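Endoglucanase (Ruminococcus champanellensis, PDB 6WQV) probably hydrolyses internal beta-1,4 linkages of cellulose and of related plant polysaccharides such as xylan, as a broad-specificity family 5 endoglucanase. Local coordinates at residues I273-S276 against F277-G281; I263-L266 against Q267-L270; I92-A95 against W96-V100. All blocks are in the same frame, centred on the assembly; numbering follows the deposited sequence. Where two conformers were deposited one is given.

Interaction 1: I273-S276 against F277-G281; sequences IYNS and FGAKG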
loop_
_atom_site.group_PDB
_atom_site.type_symbol
_atom_site.label_atom_id
_atom_site.label_comp_id
_atom_site.label_asym_id
_atom_site.label_seq_id
_atom_site.Cartn_x
_atom_site.Cartn_y
_atom_site.Cartn_z
ATOM N N ILE A 273 16.621 3.922 -1.146
ATOM C CA ILE A 273 15.743 2.964 -0.476
ATOM C C ILE A 273 16.525 1.717 -0.090
ATOM O O ILE A 273 16.405 1.206 1.031
ATOM C CB ILE A 273 14.530 2.633 -1.366
ATOM C CG1 ILE A 273 13.740 3.913 -1.661
ATOM C CG2 ILE A 273 13.655 1.577 -0.709
ATOM C CD1 ILE A 273 12.657 3.772 -2.718
ATOM N N TYR A 274 17.324 1.191 -1.020
ATOM C CA TYR A 274 18.149 0.030 -0.724
ATOM C C TYR A 274 19.095 0.310 0.436
ATOM O O TYR A 274 19.195 -0.485 1.381
ATOM C CB TYR A 274 18.937 -0.348 -1.977
ATOM C CG TYR A 274 19.938 -1.446 -1.759
ATOM C CD1 TYR A 274 19.523 -2.741 -1.492
ATOM C CD2 TYR A 274 21.300 -1.195 -1.823
ATOM C CE1 TYR A 274 20.439 -3.755 -1.291
ATOM C CE2 TYR A 274 22.221 -2.199 -1.631
ATOM C CZ TYR A 274 21.788 -3.475 -1.359
ATOM O OH TYR A 274 22.713 -4.474 -1.163
ATOM N N ASN A 275 19.806 1.438 0.377
ATOM C CA ASN A 275 20.804 1.729 1.397
ATOM C C ASN A 275 20.166 1.956 2.760
ATOM O O ASN A 275 20.773 1.623 3.780
ATOM C CB ASN A 275 21.611 2.966 1.013
ATOM C CG ASN A 275 22.613 2.698 -0.081
ATOM O OD1 ASN A 275 22.991 1.554 -0.331
ATOM N ND2 ASN A 275 23.066 3.762 -0.736
ATOM N N SER A 276 18.960 2.530 2.793
ATOM C CA SER A 276 18.304 2.846 4.060
ATOM C C SER A 276 17.777 1.596 4.757
ATOM O O SER A 276 17.755 1.545 5.996
ATOM C CB SER A 276 17.149 3.820 3.804
ATOM O OG SER A 276 17.613 5.074 3.329
ATOM N N PHE A 277 17.364 0.585 3.990
ATOM C CA PHE A 277 16.660 -0.573 4.539
ATOM C C PHE A 277 17.293 -1.898 4.123
ATOM O O PHE A 277 17.915 -2.565 4.953
ATOM C CB PHE A 277 15.181 -0.494 4.156
ATOM C CG PHE A 277 14.488 0.713 4.726
ATOM C CD1 PHE A 277 14.267 0.813 6.084
ATOM C CD2 PHE A 277 14.099 1.762 3.909
ATOM C CE1 PHE A 277 13.648 1.923 6.621
ATOM C CE2 PHE A 277 13.478 2.876 4.440
ATOM C CZ PHE A 277 13.254 2.958 5.804
ATOM N N GLY A 278 17.153 -2.289 2.856
ATOM C CA GLY A 278 17.614 -3.612 2.451
ATOM C C GLY A 278 19.075 -3.870 2.771
ATOM O O GLY A 278 19.441 -4.967 3.208
ATOM N N ALA A 279 19.935 -2.870 2.560
ATOM C CA ALA A 279 21.357 -3.050 2.838
ATOM C C ALA A 279 21.643 -3.235 4.323
ATOM O O ALA A 279 22.680 -3.810 4.674
ATOM C CB ALA A 279 22.157 -1.853 2.317
ATOM N N LYS A 280 20.765 -2.739 5.197
ATOM C CA LYS A 280 20.888 -2.898 6.639
ATOM C C LYS A 280 20.142 -4.120 7.163
ATOM O O LYS A 280 19.942 -4.240 8.376
ATOM C CB LYS A 280 20.310 -1.674 7.362
ATOM C CG LYS A 280 21.150 -0.416 7.374
ATOM C CD LYS A 280 21.850 -0.185 6.062
ATOM C CE LYS A 280 22.696 1.073 6.117
ATOM N NZ LYS A 280 23.188 1.445 4.763
ATOM N N GLY A 281 19.682 -5.002 6.284
ATOM C CA GLY A 281 18.925 -6.137 6.764
ATOM C C GLY A 281 17.520 -5.813 7.207
ATOM O O GLY A 281 16.947 -6.553 8.010
#
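Lys280 folds back over the last turn of helix 263-278 to meet Asn275, in the Schellman motif that ends this helix. Its CB leads to CG, which lies beside its own backbone N (chi1 -76°); a bend at chi2 then turns the chain toward the Asn275 carbonyl. CG passes 4.1 Å from Asn275 O, CD and CE both draw in to 3.1 Å from that oxygen, and NZ ends in a hydrogen bond of 2.6 Å to Asn275 O. A flexible lysine suits the place: its charged end reaches a carbonyl of the final turn. At 274-276 the helix widens into a pi-type turn, and Ala279 N gives Tyr274 O a nearly straight bond (2.8 Å, 171°), from residue i+5 to residue i in place of i+4. That turn sets Ala279 CB, the lone methyl of its side chain, over one face of the Tyr274 ring, 4.1 Å from its centroid, a CH-pi contact. Inward, Phe277 packs against Val238 and Ile240 of one barrel strand and Val284 of the next. Gly281 is the C-prime residue, its positive phi of 74° easily adopted without a side chain, and its N bonds to Gly278 O at 3.1 Å.

Interaction 2: I263-L266 against Q267-L270; sequences ISQL and QWTL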
loop_
_atom_site.group_PDB
_atom_site.type_symbol
_atom_site.label_atom_id
_atom_site.label_comp_id
_atom_site.label_asym_id
_atom_site.label_seq_id
_atom_site.Cartn_x
_atom_site.Cartn_y
_atom_site.Cartn_z
ATOM N N ILE A 263 17.703 8.803 -15.976
ATOM C CA ILE A 263 17.910 7.489 -15.383
ATOM C C ILE A 263 18.792 7.599 -14.143
ATOM O O ILE A 263 18.559 6.909 -13.141
ATOM C CB ILE A 263 18.476 6.512 -16.431
ATOM C CG1 ILE A 263 17.452 6.293 -17.551
ATOM C CG2 ILE A 263 18.827 5.193 -15.773
ATOM C CD1 ILE A 263 17.977 5.505 -18.745
ATOM N N SER A 264 19.788 8.485 -14.179
ATOM C CA SER A 264 20.737 8.577 -13.071
ATOM C C SER A 264 20.063 9.049 -11.787
ATOM O O SER A 264 20.414 8.593 -10.691
ATOM C CB SER A 264 21.899 9.503 -13.438
ATOM O OG SER A 264 21.447 10.807 -13.767
ATOM N N GLN A 265 19.100 9.968 -11.893
ATOM C CA GLN A 265 18.407 10.430 -10.695
ATOM C C GLN A 265 17.510 9.333 -10.146
ATOM O O GLN A 265 17.367 9.192 -8.926
ATOM C CB GLN A 265 17.610 11.702 -10.987
ATOM C CG GLN A 265 16.956 12.304 -9.743
ATOM C CD GLN A 265 17.903 12.416 -8.553
ATOM O OE1 GLN A 265 19.026 12.905 -8.676
ATOM N NE2 GLN A 265 17.450 11.946 -7.395
ATOM N N LEU A 266 16.932 8.522 -11.032
ATOM C CA LEU A 266 16.135 7.379 -10.607
ATOM C C LEU A 266 17.000 6.325 -9.931
ATOM O O LEU A 266 16.601 5.741 -8.914
ATOM C CB LEU A 266 15.445 6.804 -11.832
ATOM C CG LEU A 266 14.403 5.716 -11.608
ATOM C CD1 LEU A 266 13.371 6.172 -10.599
ATOM C CD2 LEU A 266 13.764 5.373 -12.944
ATOM N N GLN A 267 18.194 6.074 -10.471
ATOM C CA GLN A 267 19.114 5.156 -9.810
ATOM C C GLN A 267 19.438 5.637 -8.403
ATOM O O GLN A 267 19.464 4.840 -7.457
ATOM C CB GLN A 267 20.384 5.003 -10.644
ATOM C CG GLN A 267 21.428 4.074 -10.044
ATOM C CD GLN A 267 22.336 4.763 -9.044
ATOM O OE1 GLN A 267 22.631 5.954 -9.168
ATOM N NE2 GLN A 267 22.801 4.013 -8.051
ATOM N N TRP A 268 19.674 6.941 -8.243
ATOM C CA TRP A 268 20.003 7.468 -6.922
ATOM C C TRP A 268 18.840 7.275 -5.963
ATOM O O TRP A 268 19.025 6.832 -4.824
ATOM C CB TRP A 268 20.353 8.950 -7.025
ATOM C CG TRP A 268 20.771 9.547 -5.716
ATOM C CD1 TRP A 268 22.042 9.616 -5.223
ATOM C CD2 TRP A 268 19.923 10.148 -4.724
ATOM N NE1 TRP A 268 22.041 10.223 -3.991
ATOM C CE2 TRP A 268 20.754 10.560 -3.663
ATOM C CE3 TRP A 268 18.546 10.378 -4.632
ATOM C CZ2 TRP A 268 20.254 11.188 -2.521
ATOM C CZ3 TRP A 268 18.053 11.006 -3.498
ATOM C CH2 TRP A 268 18.905 11.402 -2.460
ATOM N N THR A 269 17.627 7.605 -6.409
ATOM C CA THR A 269 16.454 7.495 -5.551
ATOM C C THR A 269 16.237 6.061 -5.090
ATOM O O THR A 269 16.001 5.810 -3.902
ATOM C CB THR A 269 15.236 8.032 -6.306
ATOM O OG1 THR A 269 15.421 9.436 -6.539
ATOM C CG2 THR A 269 13.958 7.788 -5.524
ATOM N N LEU A 270 16.316 5.100 -6.013
ATOM C CA LEU A 270 16.071 3.712 -5.640
ATOM C C LEU A 270 17.212 3.162 -4.797
ATOM O O LEU A 270 16.981 2.393 -3.856
ATOM C CB LEU A 270 15.813 2.870 -6.892
ATOM C CG LEU A 270 14.549 3.297 -7.642
ATOM C CD1 LEU A 270 14.396 2.550 -8.957
ATOM C CD2 LEU A 270 13.292 3.095 -6.791
#
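Gln265 meets both Trp268 and Thr269, its neighbours one turn further along helix 263-278. Its chain leaves with CG anti to the backbone N (chi1 -175°) and bends at chi2, which carries the amide alongside the indole. NE2 comes within 3.4 Å of Trp268 CE3, approaching the six-membered ring obliquely with the amide plane 48° from the ring plane. The same NE2 lies 3.3 Å from Thr269 OG1, an atom placed at the rim of the indole and in its plane. The first torsion of Thr269, -65°, sets OG1 beside the backbone N and over the preceding turn, 3.1 Å from Gln265 O; the proton has another acceptor within range, and this bond is not certain. Gln265 O is held in any case by Thr269 N at 3.0 Å. Threonine fits here because its short side chain keeps OG1 close to the preceding turn while CG2 goes inward.

Leu266 and Leu270 belong to a different side of the helix. They run side by side in the same direction, with Leu266 CD1 4.1 Å from Leu270 CD1, and Leu270 N closes the turn on Leu266 O at 3.0 Å. Both are buried, and their branched apolar ends suit the face turned to helix 297-313.

Farther out, Gln267 is anchored by NE2 to the hydroxyl of Tyr314. Both leucines press on Tyr307, and Leu270 also on Ile310, whereas Thr269 touches Ser242 and Ser244 after strand 236-241. The helix thereby packs beside its successor in the barrel's outer layer, between strands 236-241 and 284-289.

Interaction 3: I92-A95 against W96-V100; sequences IDEA and WMNRV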
loop_
_atom_site.group_PDB
_atom_site.type_symbol
_atom_site.label_atom_id
_atom_site.label_comp_id
_atom_site.label_asym_id
_atom_site.label_seq_id
_atom_site.Cartn_x
_atom_site.Cartn_y
_atom_site.Cartn_z
ATOM N N ILE A 92 -16.521 -2.442 13.342
ATOM C CA ILE A 92 -16.537 -2.351 11.887
ATOM C C ILE A 92 -17.832 -2.962 11.364
ATOM O O ILE A 92 -18.227 -4.063 11.767
ATOM C CB ILE A 92 -15.301 -3.040 11.291
ATOM C CG1 ILE A 92 -14.037 -2.298 11.723
ATOM C CG2 ILE A 92 -15.408 -3.099 9.778
ATOM C CD1 ILE A 92 -12.772 -3.068 11.460
ATOM N N ASP A 93 -18.506 -2.235 10.474
ATOM C CA ASP A 93 -19.733 -2.709 9.846
ATOM C C ASP A 93 -19.539 -4.093 9.239
ATOM O O ASP A 93 -18.629 -4.315 8.435
ATOM C CB ASP A 93 -20.115 -1.692 8.766
ATOM C CG ASP A 93 -21.420 -2.009 8.078
ATOM O OD1 ASP A 93 -22.448 -2.147 8.773
ATOM O OD2 ASP A 93 -21.417 -2.084 6.830
ATOM N N GLU A 94 -20.410 -5.024 9.636
ATOM C CA GLU A 94 -20.287 -6.404 9.171
ATOM C C GLU A 94 -20.364 -6.502 7.649
ATOM O O GLU A 94 -19.612 -7.270 7.036
ATOM C CB GLU A 94 -21.375 -7.263 9.813
ATOM C CG GLU A 94 -21.273 -8.734 9.494
ATOM C CD GLU A 94 -20.106 -9.406 10.188
ATOM O OE1 GLU A 94 -19.361 -8.718 10.922
ATOM O OE2 GLU A 94 -19.939 -10.627 9.996
ATOM N N ALA A 95 -21.286 -5.763 7.023
ATOM C CA ALA A 95 -21.415 -5.836 5.570
ATOM C C ALA A 95 -20.133 -5.387 4.884
ATOM O O ALA A 95 -19.755 -5.925 3.835
ATOM C CB ALA A 95 -22.594 -4.986 5.096
ATOM N N TRP A 96 -19.449 -4.399 5.456
ATOM C CA TRP A 96 -18.187 -3.949 4.885
ATOM C C TRP A 96 -17.111 -5.005 5.048
ATOM O O TRP A 96 -16.378 -5.308 4.106
ATOM C CB TRP A 96 -17.747 -2.667 5.572
ATOM C CG TRP A 96 -16.479 -2.093 5.036
ATOM C CD1 TRP A 96 -15.286 -1.965 5.694
ATOM C CD2 TRP A 96 -16.277 -1.542 3.733
ATOM N NE1 TRP A 96 -14.359 -1.372 4.876
ATOM C CE2 TRP A 96 -14.945 -1.103 3.664
ATOM C CE3 TRP A 96 -17.098 -1.380 2.619
ATOM C CZ2 TRP A 96 -14.413 -0.510 2.530
ATOM C CZ3 TRP A 96 -16.574 -0.793 1.493
ATOM C CH2 TRP A 96 -15.243 -0.361 1.455
ATOM N N MET A 97 -16.987 -5.563 6.257
ATOM C CA MET A 97 -15.991 -6.604 6.470
ATOM C C MET A 97 -16.214 -7.766 5.512
ATOM O O MET A 97 -15.251 -8.322 4.976
ATOM C CB MET A 97 -16.015 -7.068 7.926
ATOM C CG MET A 97 -14.895 -8.035 8.282
ATOM S SD MET A 97 -13.250 -7.279 8.307
ATOM C CE MET A 97 -13.167 -6.586 9.955
ATOM N N ASN A 98 -17.484 -8.121 5.260
ATOM C CA ASN A 98 -17.792 -9.214 4.343
ATOM C C ASN A 98 -17.333 -8.884 2.929
ATOM O O ASN A 98 -16.781 -9.742 2.231
ATOM C CB ASN A 98 -19.294 -9.514 4.332
ATOM C CG ASN A 98 -19.782 -10.176 5.607
ATOM O OD1 ASN A 98 -18.992 -10.653 6.420
ATOM N ND2 ASN A 98 -21.095 -10.218 5.783
ATOM N N ARG A 99 -17.565 -7.651 2.481
ATOM C CA ARG A 99 -17.130 -7.280 1.138
ATOM C C ARG A 99 -15.612 -7.274 1.031
ATOM O O ARG A 99 -15.051 -7.744 0.031
ATOM C CB ARG A 99 -17.713 -5.921 0.745
ATOM C CG ARG A 99 -17.268 -5.443 -0.628
ATOM C CD ARG A 99 -17.615 -6.429 -1.731
ATOM N NE ARG A 99 -17.101 -5.945 -3.008
ATOM C CZ ARG A 99 -16.938 -6.695 -4.094
ATOM N NH1 ARG A 99 -17.239 -7.982 -4.085
ATOM N NH2 ARG A 99 -16.446 -6.144 -5.195
ATOM N N VAL A 100 -14.919 -6.731 2.041
ATOM C CA VAL A 100 -13.461 -6.758 2.017
ATOM C C VAL A 100 -12.971 -8.194 1.872
ATOM O O VAL A 100 -12.058 -8.480 1.088
ATOM C CB VAL A 100 -12.880 -6.080 3.276
ATOM C CG1 VAL A 100 -11.364 -6.245 3.311
ATOM C CG2 VAL A 100 -13.232 -4.605 3.325
HETATM O O HOH W 1 -21.999 -11.692 8.329
#
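Trp96 meets Asp93, whose carboxylate caps the helix: OD2 takes a weak bond from Trp96 N at 3.3 Å. With CG anti to the backbone N (chi1 -178°), the indole crosses the Asp93 side chain at about a right angle and receives Ile92 CG2 at its edge, 4.2 Å from CD1. Broad and flat, it stacks on His83 and also touches Pro46 of helix 46-50. Met97 N bonds to Asp93 O at 3.0 Å, and its flexible thioether bends until CE reaches Ile92 CD1 at 3.8 Å. Asp93 is the N-cap of helix 94-108, which links strands 73-76 and 113-117 in a beta-alpha-beta unit of the TIM barrel. Asn98 N bonds to Glu94 O at 2.9 Å. The Asn98 amide stands almost perpendicular (80°) to the Glu94 carboxylate, and a water accepts from ND2 while donating to Glu94 OE2. Arg149 forms a salt bridge with Glu94 OE2 and a hydrogen bond to Asn98 OD1. A leucine in place of Asn98 would probably leave the water without its ND2 donor and Arg149 without one acceptor. Arg99 makes salt bridges from NE to Glu50 and NH1 to Glu102. Val100 CG2 lies over one face of the Trp96 ring, 3.7 Å above its plane.

How the interactions relate
From the N terminus, interaction 3 comes first, at the start of helix 94-108 after strand 73-76. Four barrel strands follow before the chain reaches helix 263-278, where interaction 2 occupies the first turns and interaction 1 the last turn and the exit toward strand 284-289. All three close only short turns within continuous stretches; they lie in series, and none nests in or crosses another. Interactions 1 and 2 share one helix, their centres about 15 Å apart, and lie at its two ends. Interaction 3 lies across the chain's centre, about 37 Å from interaction 1 between centres, and begins a helix on the opposite side of the same barrel.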